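Side-chain contacts in 1-deoxy-D-xylulose 5-phosphate reductoisomerase (Zymomonas mobilis, PDB 1R0K), which catalyses the NADPH-dependent rearrangement and reduction of 1-deoxy-D-xylulose 5-phosphate to 2-C-methyl-D-erythritol 4-phosphate in isoprenoid biosynthesis: residues E351-H356 with A380-S385; G106-L111 with D367-D372. All blocks are in the same frame, centred on the assembly; numbering follows the deposited sequence.

Contact 1: E351-H356 with A380-S385; sequences EKTLDH and AALMES
K352 meets L382 with the base of its side chain: its CB lies 4.0 Å from L382 CD1. Its backbone carbonyl carbon C is slightly nearer, 3.8 Å from the same methyl. Beyond CB the lysine chain runs away from the partner helix and bends at chi4 (-62°); within this contact its base alone meets L382. T353 comes next and makes the closest approach. Its hydroxyl oxygen OG1 is 3.4 Å from L382 CD1, and its CA is 3.5 Å from that carbon. The two side chains cross obliquely. With chi1 at -53°, OG1 stands anti to the carbonyl carbon and beside the backbone N. There it hydrogen-bonds to the carbonyl of I349, one turn earlier in the same helix. The polar atom is thus already engaged within its own helix when it meets the methyl. T353 also touches A379 of the other helix and A328 of helix 321-337. One turn on, H356 comes near more loosely, its CB 4.5 Å from L382 CD1.

All three residues therefore meet one atom. L382 CD1 reaches into the surface of helix 345-356 between K352, T353 and H356. The axes of the two short helical segments approach to 9.8 Å, with an angle of 127° between their chain directions. The helices belong to the C-terminal four-helix bundle of DXP reductoisomerases, and this packing joins the end of helix 365-385 to helix 345-356. It lies away from the residues predicted to bind substrate, metal and NADPH.

No hydrogen bond or salt bridge links the two segments. The contact is small and depends on the fit of a single methyl against carbon atoms and an already bonded hydroxyl, while the charged end of K352 leads away from the other helix.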
ATOM      1  N   GLU B 351       0.347 -26.179  24.614  1.00 17.42           N
ATOM      2  CA  GLU B 351      -0.145 -25.437  25.771  1.00 20.15           C
ATOM      3  C   GLU B 351       0.407 -26.010  27.077  1.00 20.06           C
ATOM      4  O   GLU B 351       0.901 -25.268  27.932  1.00 21.57           O
ATOM      5  CB  GLU B 351      -1.673 -25.474  25.814  1.00 20.94           C
ATOM      6  CG  GLU B 351      -2.284 -24.422  26.726  1.00 25.53           C
ATOM      7  CD  GLU B 351      -3.772 -24.624  26.944  1.00 29.07           C
ATOM      8  OE1 GLU B 351      -4.463 -25.052  25.995  1.00 30.49           O
ATOM      9  OE2 GLU B 351      -4.254 -24.342  28.061  1.00 31.22           O
ATOM     10  N   LYS B 352       0.306 -27.328  27.234  1.00 20.63           N
ATOM     11  CA  LYS B 352       0.795 -27.998  28.438  1.00 20.79           C
ATOM     12  C   LYS B 352       2.279 -27.737  28.654  1.00 19.82           C
ATOM     13  O   LYS B 352       2.713 -27.452  29.770  1.00 18.29           O
ATOM     14  CB  LYS B 352       0.551 -29.507  28.355  1.00 22.81           C
ATOM     15  CG  LYS B 352      -0.903 -29.917  28.535  1.00 26.91           C
ATOM     16  CD  LYS B 352      -1.062 -31.428  28.444  1.00 28.44           C
ATOM     17  CE  LYS B 352      -2.505 -31.862  28.644  1.00 30.96           C
ATOM     18  NZ  LYS B 352      -3.024 -31.487  29.994  1.00 33.72           N
ATOM     19  N   THR B 353       3.059 -27.840  27.581  1.00 18.57           N
ATOM     20  CA  THR B 353       4.494 -27.604  27.672  1.00 17.71           C
ATOM     21  C   THR B 353       4.767 -26.161  28.114  1.00 17.80           C
ATOM     22  O   THR B 353       5.609 -25.921  28.977  1.00 19.04           O
ATOM     23  CB  THR B 353       5.187 -27.871  26.319  1.00 16.10           C
ATOM     24  OG1 THR B 353       4.837 -29.182  25.862  1.00 14.42           O
ATOM     25  CG2 THR B 353       6.706 -27.790  26.466  1.00 13.46           C
ATOM     26  N   LEU B 354       4.043 -25.209  27.537  1.00 19.47           N
ATOM     27  CA  LEU B 354       4.218 -23.803  27.885  1.00 21.88           C
ATOM     28  C   LEU B 354       3.941 -23.539  29.359  1.00 25.07           C
ATOM     29  O   LEU B 354       4.523 -22.628  29.948  1.00 25.67           O
ATOM     30  CB  LEU B 354       3.304 -22.918  27.038  1.00 21.08           C
ATOM     31  CG  LEU B 354       3.743 -22.645  25.597  1.00 19.88           C
ATOM     32  CD1 LEU B 354       2.621 -21.953  24.845  1.00 19.01           C
ATOM     33  CD2 LEU B 354       5.005 -21.782  25.601  1.00 20.50           C
ATOM     34  N   ASP B 355       3.050 -24.327  29.954  1.00 26.32           N
ATOM     35  CA  ASP B 355       2.731 -24.150  31.364  1.00 29.26           C
ATOM     36  C   ASP B 355       3.742 -24.836  32.277  1.00 29.38           C
ATOM     37  O   ASP B 355       4.082 -24.315  33.335  1.00 29.80           O
ATOM     38  CB  ASP B 355       1.337 -24.697  31.688  1.00 30.78           C
ATOM     39  CG  ASP B 355       0.225 -23.882  31.059  1.00 33.30           C
ATOM     40  OD1 ASP B 355       0.351 -22.641  30.998  1.00 35.81           O
ATOM     41  OD2 ASP B 355      -0.785 -24.483  30.644  1.00 35.41           O
ATOM     42  N   HIS B 356       4.232 -25.995  31.853  1.00 29.31           N
ATOM     43  CA  HIS B 356       5.165 -26.781  32.656  1.00 29.13           C
ATOM     44  C   HIS B 356       6.636 -26.362  32.604  1.00 27.27           C
ATOM     45  O   HIS B 356       7.342 -26.444  33.611  1.00 25.45           O
ATOM     46  CB  HIS B 356       5.032 -28.258  32.259  1.00 32.82           C
ATOM     47  CG  HIS B 356       5.818 -29.197  33.120  1.00 37.47           C
ATOM     48  ND1 HIS B 356       7.195 -29.265  33.087  1.00 40.66           N
ATOM     49  CD2 HIS B 356       5.418 -30.117  34.029  1.00 39.48           C
ATOM     50  CE1 HIS B 356       7.608 -30.187  33.939  1.00 39.94           C
ATOM     51  NE2 HIS B 356       6.549 -30.718  34.524  1.00 40.38           N
ATOM     52  N   ALA B 380       7.667 -34.034  24.606  1.00 16.38           N
ATOM     53  CA  ALA B 380       7.597 -35.464  24.322  1.00 18.04           C
ATOM     54  C   ALA B 380       7.087 -36.227  25.539  1.00 20.04           C
ATOM     55  O   ALA B 380       6.268 -37.141  25.410  1.00 21.34           O
ATOM     56  CB  ALA B 380       8.971 -35.992  23.915  1.00 18.72           C
ATOM     57  N   ALA B 381       7.576 -35.850  26.719  1.00 20.20           N
ATOM     58  CA  ALA B 381       7.166 -36.500  27.958  1.00 21.84           C
ATOM     59  C   ALA B 381       5.674 -36.295  28.166  1.00 24.40           C
ATOM     60  O   ALA B 381       4.965 -37.223  28.546  1.00 25.53           O
ATOM     61  CB  ALA B 381       7.942 -35.927  29.136  1.00 19.98           C
ATOM     62  N   LEU B 382       5.205 -35.075  27.913  1.00 25.20           N
ATOM     63  CA  LEU B 382       3.792 -34.737  28.064  1.00 27.41           C
ATOM     64  C   LEU B 382       2.942 -35.425  26.998  1.00 30.96           C
ATOM     65  O   LEU B 382       1.837 -35.895  27.274  1.00 31.23           O
ATOM     66  CB  LEU B 382       3.603 -33.221  27.968  1.00 25.12           C
ATOM     67  CG  LEU B 382       4.203 -32.400  29.114  1.00 25.20           C
ATOM     68  CD1 LEU B 382       4.288 -30.933  28.727  1.00 22.35           C
ATOM     69  CD2 LEU B 382       3.351 -32.582  30.364  1.00 26.15           C
ATOM     70  N   MET B 383       3.475 -35.479  25.781  1.00 34.04           N
ATOM     71  CA  MET B 383       2.792 -36.093  24.647  1.00 38.31           C
ATOM     72  C   MET B 383       2.499 -37.571  24.894  1.00 41.66           C
ATOM     73  O   MET B 383       1.445 -38.075  24.500  1.00 42.28           O
ATOM     74  CB  MET B 383       3.644 -35.906  23.382  1.00 38.01           C
ATOM     75  CG  MET B 383       3.062 -36.485  22.103  1.00 37.64           C
ATOM     76  SD  MET B 383       3.456 -38.241  21.892  1.00 39.81           S
ATOM     77  CE  MET B 383       5.060 -38.141  21.080  1.00 39.46           C
ATOM     78  N   GLU B 384       3.423 -38.261  25.557  1.00 44.85           N
ATOM     79  CA  GLU B 384       3.243 -39.679  25.852  1.00 48.21           C
ATOM     80  C   GLU B 384       2.358 -39.903  27.071  1.00 49.39           C
ATOM     81  O   GLU B 384       1.627 -40.891  27.140  1.00 49.34           O
ATOM     82  CB  GLU B 384       4.598 -40.353  26.066  1.00 50.33           C
ATOM     83  CG  GLU B 384       5.388 -40.547  24.786  1.00 54.34           C
ATOM     84  CD  GLU B 384       6.706 -41.252  25.019  1.00 56.84           C
ATOM     85  OE1 GLU B 384       6.697 -42.339  25.636  1.00 58.05           O
ATOM     86  OE2 GLU B 384       7.750 -40.720  24.579  1.00 58.26           O
ATOM     87  N   SER B 385       2.436 -38.990  28.035  1.00 51.03           N
ATOM     88  CA  SER B 385       1.624 -39.084  29.241  1.00 53.09           C
ATOM     89  C   SER B 385       0.154 -38.981  28.861  1.00 54.25           C
ATOM     90  O   SER B 385      -0.715 -39.548  29.524  1.00 54.43           O
ATOM     91  CB  SER B 385       1.974 -37.954  30.209  1.00 53.07           C
ATOM     92  OG  SER B 385       1.092 -37.953  31.317  1.00 54.75           O
TER

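Contact 2: G106-L111 with D367-D372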
ATOM      1  N   GLY B 106      20.155 -22.837  11.413  1.00 16.79           N
ATOM      2  CA  GLY B 106      20.500 -21.640  10.673  1.00 16.24           C
ATOM      3  C   GLY B 106      20.747 -20.438  11.561  1.00 15.37           C
ATOM      4  O   GLY B 106      21.196 -19.398  11.082  1.00 12.82           O
ATOM      5  N   LEU B 107      20.470 -20.578  12.857  1.00 15.29           N
ATOM      6  CA  LEU B 107      20.648 -19.475  13.802  1.00 15.12           C
ATOM      7  C   LEU B 107      22.060 -18.884  13.856  1.00 14.25           C
ATOM      8  O   LEU B 107      22.236 -17.664  13.762  1.00 14.31           O
ATOM      9  CB  LEU B 107      20.229 -19.915  15.211  1.00 15.33           C
ATOM     10  CG  LEU B 107      18.738 -20.193  15.445  1.00 15.93           C
ATOM     11  CD1 LEU B 107      18.529 -20.643  16.882  1.00 16.15           C
ATOM     12  CD2 LEU B 107      17.916 -18.940  15.156  1.00 15.52           C
ATOM     13  N   LYS B 108      23.059 -19.745  14.017  1.00 14.38           N
ATOM     14  CA  LYS B 108      24.450 -19.310  14.109  1.00 15.80           C
ATOM     15  C   LYS B 108      24.938 -18.490  12.922  1.00 14.32           C
ATOM     16  O   LYS B 108      25.534 -17.429  13.100  1.00 13.69           O
ATOM     17  CB  LYS B 108      25.366 -20.520  14.289  1.00 20.32           C
ATOM     18  CG  LYS B 108      25.423 -21.058  15.703  1.00 23.62           C
ATOM     19  CD  LYS B 108      26.155 -20.094  16.608  1.00 28.74           C
ATOM     20  CE  LYS B 108      26.374 -20.690  17.988  1.00 30.71           C
ATOM     21  NZ  LYS B 108      27.161 -19.765  18.852  1.00 33.24           N
ATOM     22  N   ALA B 109      24.697 -18.982  11.711  1.00 13.07           N
ATOM     23  CA  ALA B 109      25.131 -18.274  10.511  1.00 12.52           C
ATOM     24  C   ALA B 109      24.340 -16.984  10.340  1.00 11.53           C
ATOM     25  O   ALA B 109      24.888 -15.958   9.931  1.00 11.48           O
ATOM     26  CB  ALA B 109      24.952 -19.163   9.279  1.00 10.46           C
ATOM     27  N   THR B 110      23.049 -17.043  10.648  1.00 12.17           N
ATOM     28  CA  THR B 110      22.184 -15.874  10.522  1.00 10.87           C
ATOM     29  C   THR B 110      22.672 -14.767  11.450  1.00 11.49           C
ATOM     30  O   THR B 110      22.819 -13.618  11.037  1.00 11.28           O
ATOM     31  CB  THR B 110      20.720 -16.241  10.853  1.00 11.71           C
ATOM     32  OG1 THR B 110      20.254 -17.215   9.909  1.00  8.83           O
ATOM     33  CG2 THR B 110      19.823 -15.018  10.779  1.00 10.47           C
ATOM     34  N   LEU B 111      22.938 -15.116  12.703  1.00 12.22           N
ATOM     35  CA  LEU B 111      23.419 -14.126  13.656  1.00 11.86           C
ATOM     36  C   LEU B 111      24.769 -13.580  13.206  1.00 12.66           C
ATOM     37  O   LEU B 111      25.018 -12.378  13.293  1.00 12.78           O
ATOM     38  CB  LEU B 111      23.555 -14.736  15.048  1.00 11.45           C
ATOM     39  CG  LEU B 111      24.117 -13.787  16.112  1.00 13.55           C
ATOM     40  CD1 LEU B 111      23.364 -12.469  16.086  1.00 14.04           C
ATOM     41  CD2 LEU B 111      24.013 -14.443  17.483  1.00 12.12           C
ATOM     42  N   ASP B 367      21.764 -20.386  24.917  1.00 14.56           N
ATOM     43  CA  ASP B 367      20.599 -20.552  25.788  1.00 16.19           C
ATOM     44  C   ASP B 367      19.388 -20.988  24.956  1.00 16.36           C
ATOM     45  O   ASP B 367      18.593 -21.822  25.386  1.00 16.80           O
ATOM     46  CB  ASP B 367      20.249 -19.248  26.516  1.00 16.13           C
ATOM     47  CG  ASP B 367      21.291 -18.847  27.550  1.00 17.90           C
ATOM     48  OD1 ASP B 367      22.023 -19.725  28.045  1.00 18.22           O
ATOM     49  OD2 ASP B 367      21.363 -17.649  27.879  1.00 19.19           O
ATOM     50  N   VAL B 368      19.249 -20.409  23.768  1.00 15.18           N
ATOM     51  CA  VAL B 368      18.135 -20.751  22.891  1.00 13.90           C
ATOM     52  C   VAL B 368      18.167 -22.241  22.549  1.00 15.69           C
ATOM     53  O   VAL B 368      17.157 -22.932  22.670  1.00 12.59           O
ATOM     54  CB  VAL B 368      18.176 -19.917  21.594  1.00 14.87           C
ATOM     55  CG1 VAL B 368      17.060 -20.357  20.643  1.00 14.73           C
ATOM     56  CG2 VAL B 368      18.028 -18.435  21.932  1.00 15.31           C
ATOM     57  N   PHE B 369      19.329 -22.734  22.132  1.00 16.25           N
ATOM     58  CA  PHE B 369      19.473 -24.143  21.793  1.00 17.12           C
ATOM     59  C   PHE B 369      19.100 -25.016  22.987  1.00 17.72           C
ATOM     60  O   PHE B 369      18.427 -26.036  22.836  1.00 17.11           O
ATOM     61  CB  PHE B 369      20.911 -24.441  21.382  1.00 19.92           C
ATOM     62  CG  PHE B 369      21.318 -23.789  20.098  1.00 22.22           C
ATOM     63  CD1 PHE B 369      22.549 -23.154  19.988  1.00 23.98           C
ATOM     64  CD2 PHE B 369      20.480 -23.825  18.990  1.00 23.31           C
ATOM     65  CE1 PHE B 369      22.939 -22.565  18.790  1.00 23.68           C
ATOM     66  CE2 PHE B 369      20.862 -23.240  17.790  1.00 23.73           C
ATOM     67  CZ  PHE B 369      22.094 -22.609  17.691  1.00 23.68           C
ATOM     68  N   ALA B 370      19.541 -24.613  24.174  1.00 16.19           N
ATOM     69  CA  ALA B 370      19.244 -25.376  25.383  1.00 16.31           C
ATOM     70  C   ALA B 370      17.738 -25.387  25.643  1.00 15.59           C
ATOM     71  O   ALA B 370      17.164 -26.417  25.989  1.00 16.91           O
ATOM     72  CB  ALA B 370      19.987 -24.778  26.579  1.00 14.62           C
ATOM     73  N   ILE B 371      17.105 -24.234  25.478  1.00 16.04           N
ATOM     74  CA  ILE B 371      15.668 -24.120  25.685  1.00 16.82           C
ATOM     75  C   ILE B 371      14.927 -24.971  24.662  1.00 16.29           C
ATOM     76  O   ILE B 371      13.982 -25.668  24.999  1.00 15.22           O
ATOM     77  CB  ILE B 371      15.214 -22.660  25.546  1.00 18.94           C
ATOM     78  CG1 ILE B 371      15.803 -21.839  26.690  1.00 18.52           C
ATOM     79  CG2 ILE B 371      13.690 -22.577  25.524  1.00 17.91           C
ATOM     80  CD1 ILE B 371      15.560 -20.362  26.565  1.00 20.53           C
ATOM     81  N   ASP B 372      15.368 -24.915  23.410  1.00 15.01           N
ATOM     82  CA  ASP B 372      14.731 -25.696  22.354  1.00 15.81           C
ATOM     83  C   ASP B 372      14.835 -27.178  22.695  1.00 15.80           C
ATOM     84  O   ASP B 372      13.853 -27.917  22.614  1.00 14.73           O
ATOM     85  CB  ASP B 372      15.414 -25.442  21.010  1.00 15.71           C
ATOM     86  CG  ASP B 372      14.674 -26.087  19.849  1.00 18.17           C
ATOM     87  OD1 ASP B 372      13.685 -25.494  19.369  1.00 17.31           O
ATOM     88  OD2 ASP B 372      15.075 -27.189  19.419  1.00 18.39           O
TER
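L107 and F369 meet where the Rossmann-type NADPH-binding domain touches the C-terminal helix 365-385. Helix 107-115 carries L107 and is the helical link of a beta-alpha-beta crossover between strands 96-99 and 119-122. L107 CB lies 4.1 Å from CZ of the F369 ring. From there chi1 of -68° turns CG beside the backbone N, and CD1 is carried on to the CE2 side of the ring. At the tip, CD1 is 3.6 Å from F369 CE2 and 4.0 Å from V368 CG1. The approach to the ring is oblique. Leucine and phenylalanine reach past one another from the two helices, and both CB and CD1 of L107 come near the aromatic. M135 of helix 132-142 also packs on L107, and N124 and E126, predicted to bind NADPH, are close by.

K108 comes to the other side of CZ. Its chain bends at chi2 (-70°), and CE reaches the ring edge, near the ring plane, 4.0 Å from F369 CE1. Its NZ forms a salt bridge with E366, just before the second segment. This salt bridge is consistent with the aliphatic part of the lysine lying at the ring edge. Replacing F369 by an alanine would probably open a gap beside L107 CD1 and leave the methylenes of K108 without their aromatic neighbour.

The first turn of helix 107-115 is fastened by G106 O, which accepts from both N and OG1 of T110. The hydroxyl bond measures 2.7 Å from T110 OG1 to G106 O, with the donor 42° above the carbonyl plane.

In the fold
From the N terminus, the chain first lays down the Rossmann-type domain, and helix 107-115 supplies the first half of contact 2. The chain then passes through the mixed sheet and the helices that follow. Residues 351-356 provide the first half of contact 1. Helix 365-385 closes both loops. Residues 367-372 return to 106-111 after 255 intervening residues, and 380-385 return to 351-356 after only 23. The segments alternate, so the contacts cross and do not nest. Their centres lie about 22 Å apart, and both use the final helix. Near its start this helix meets the NADPH-binding domain, and at its end it packs on helix 345-356 within the C-terminal bundle.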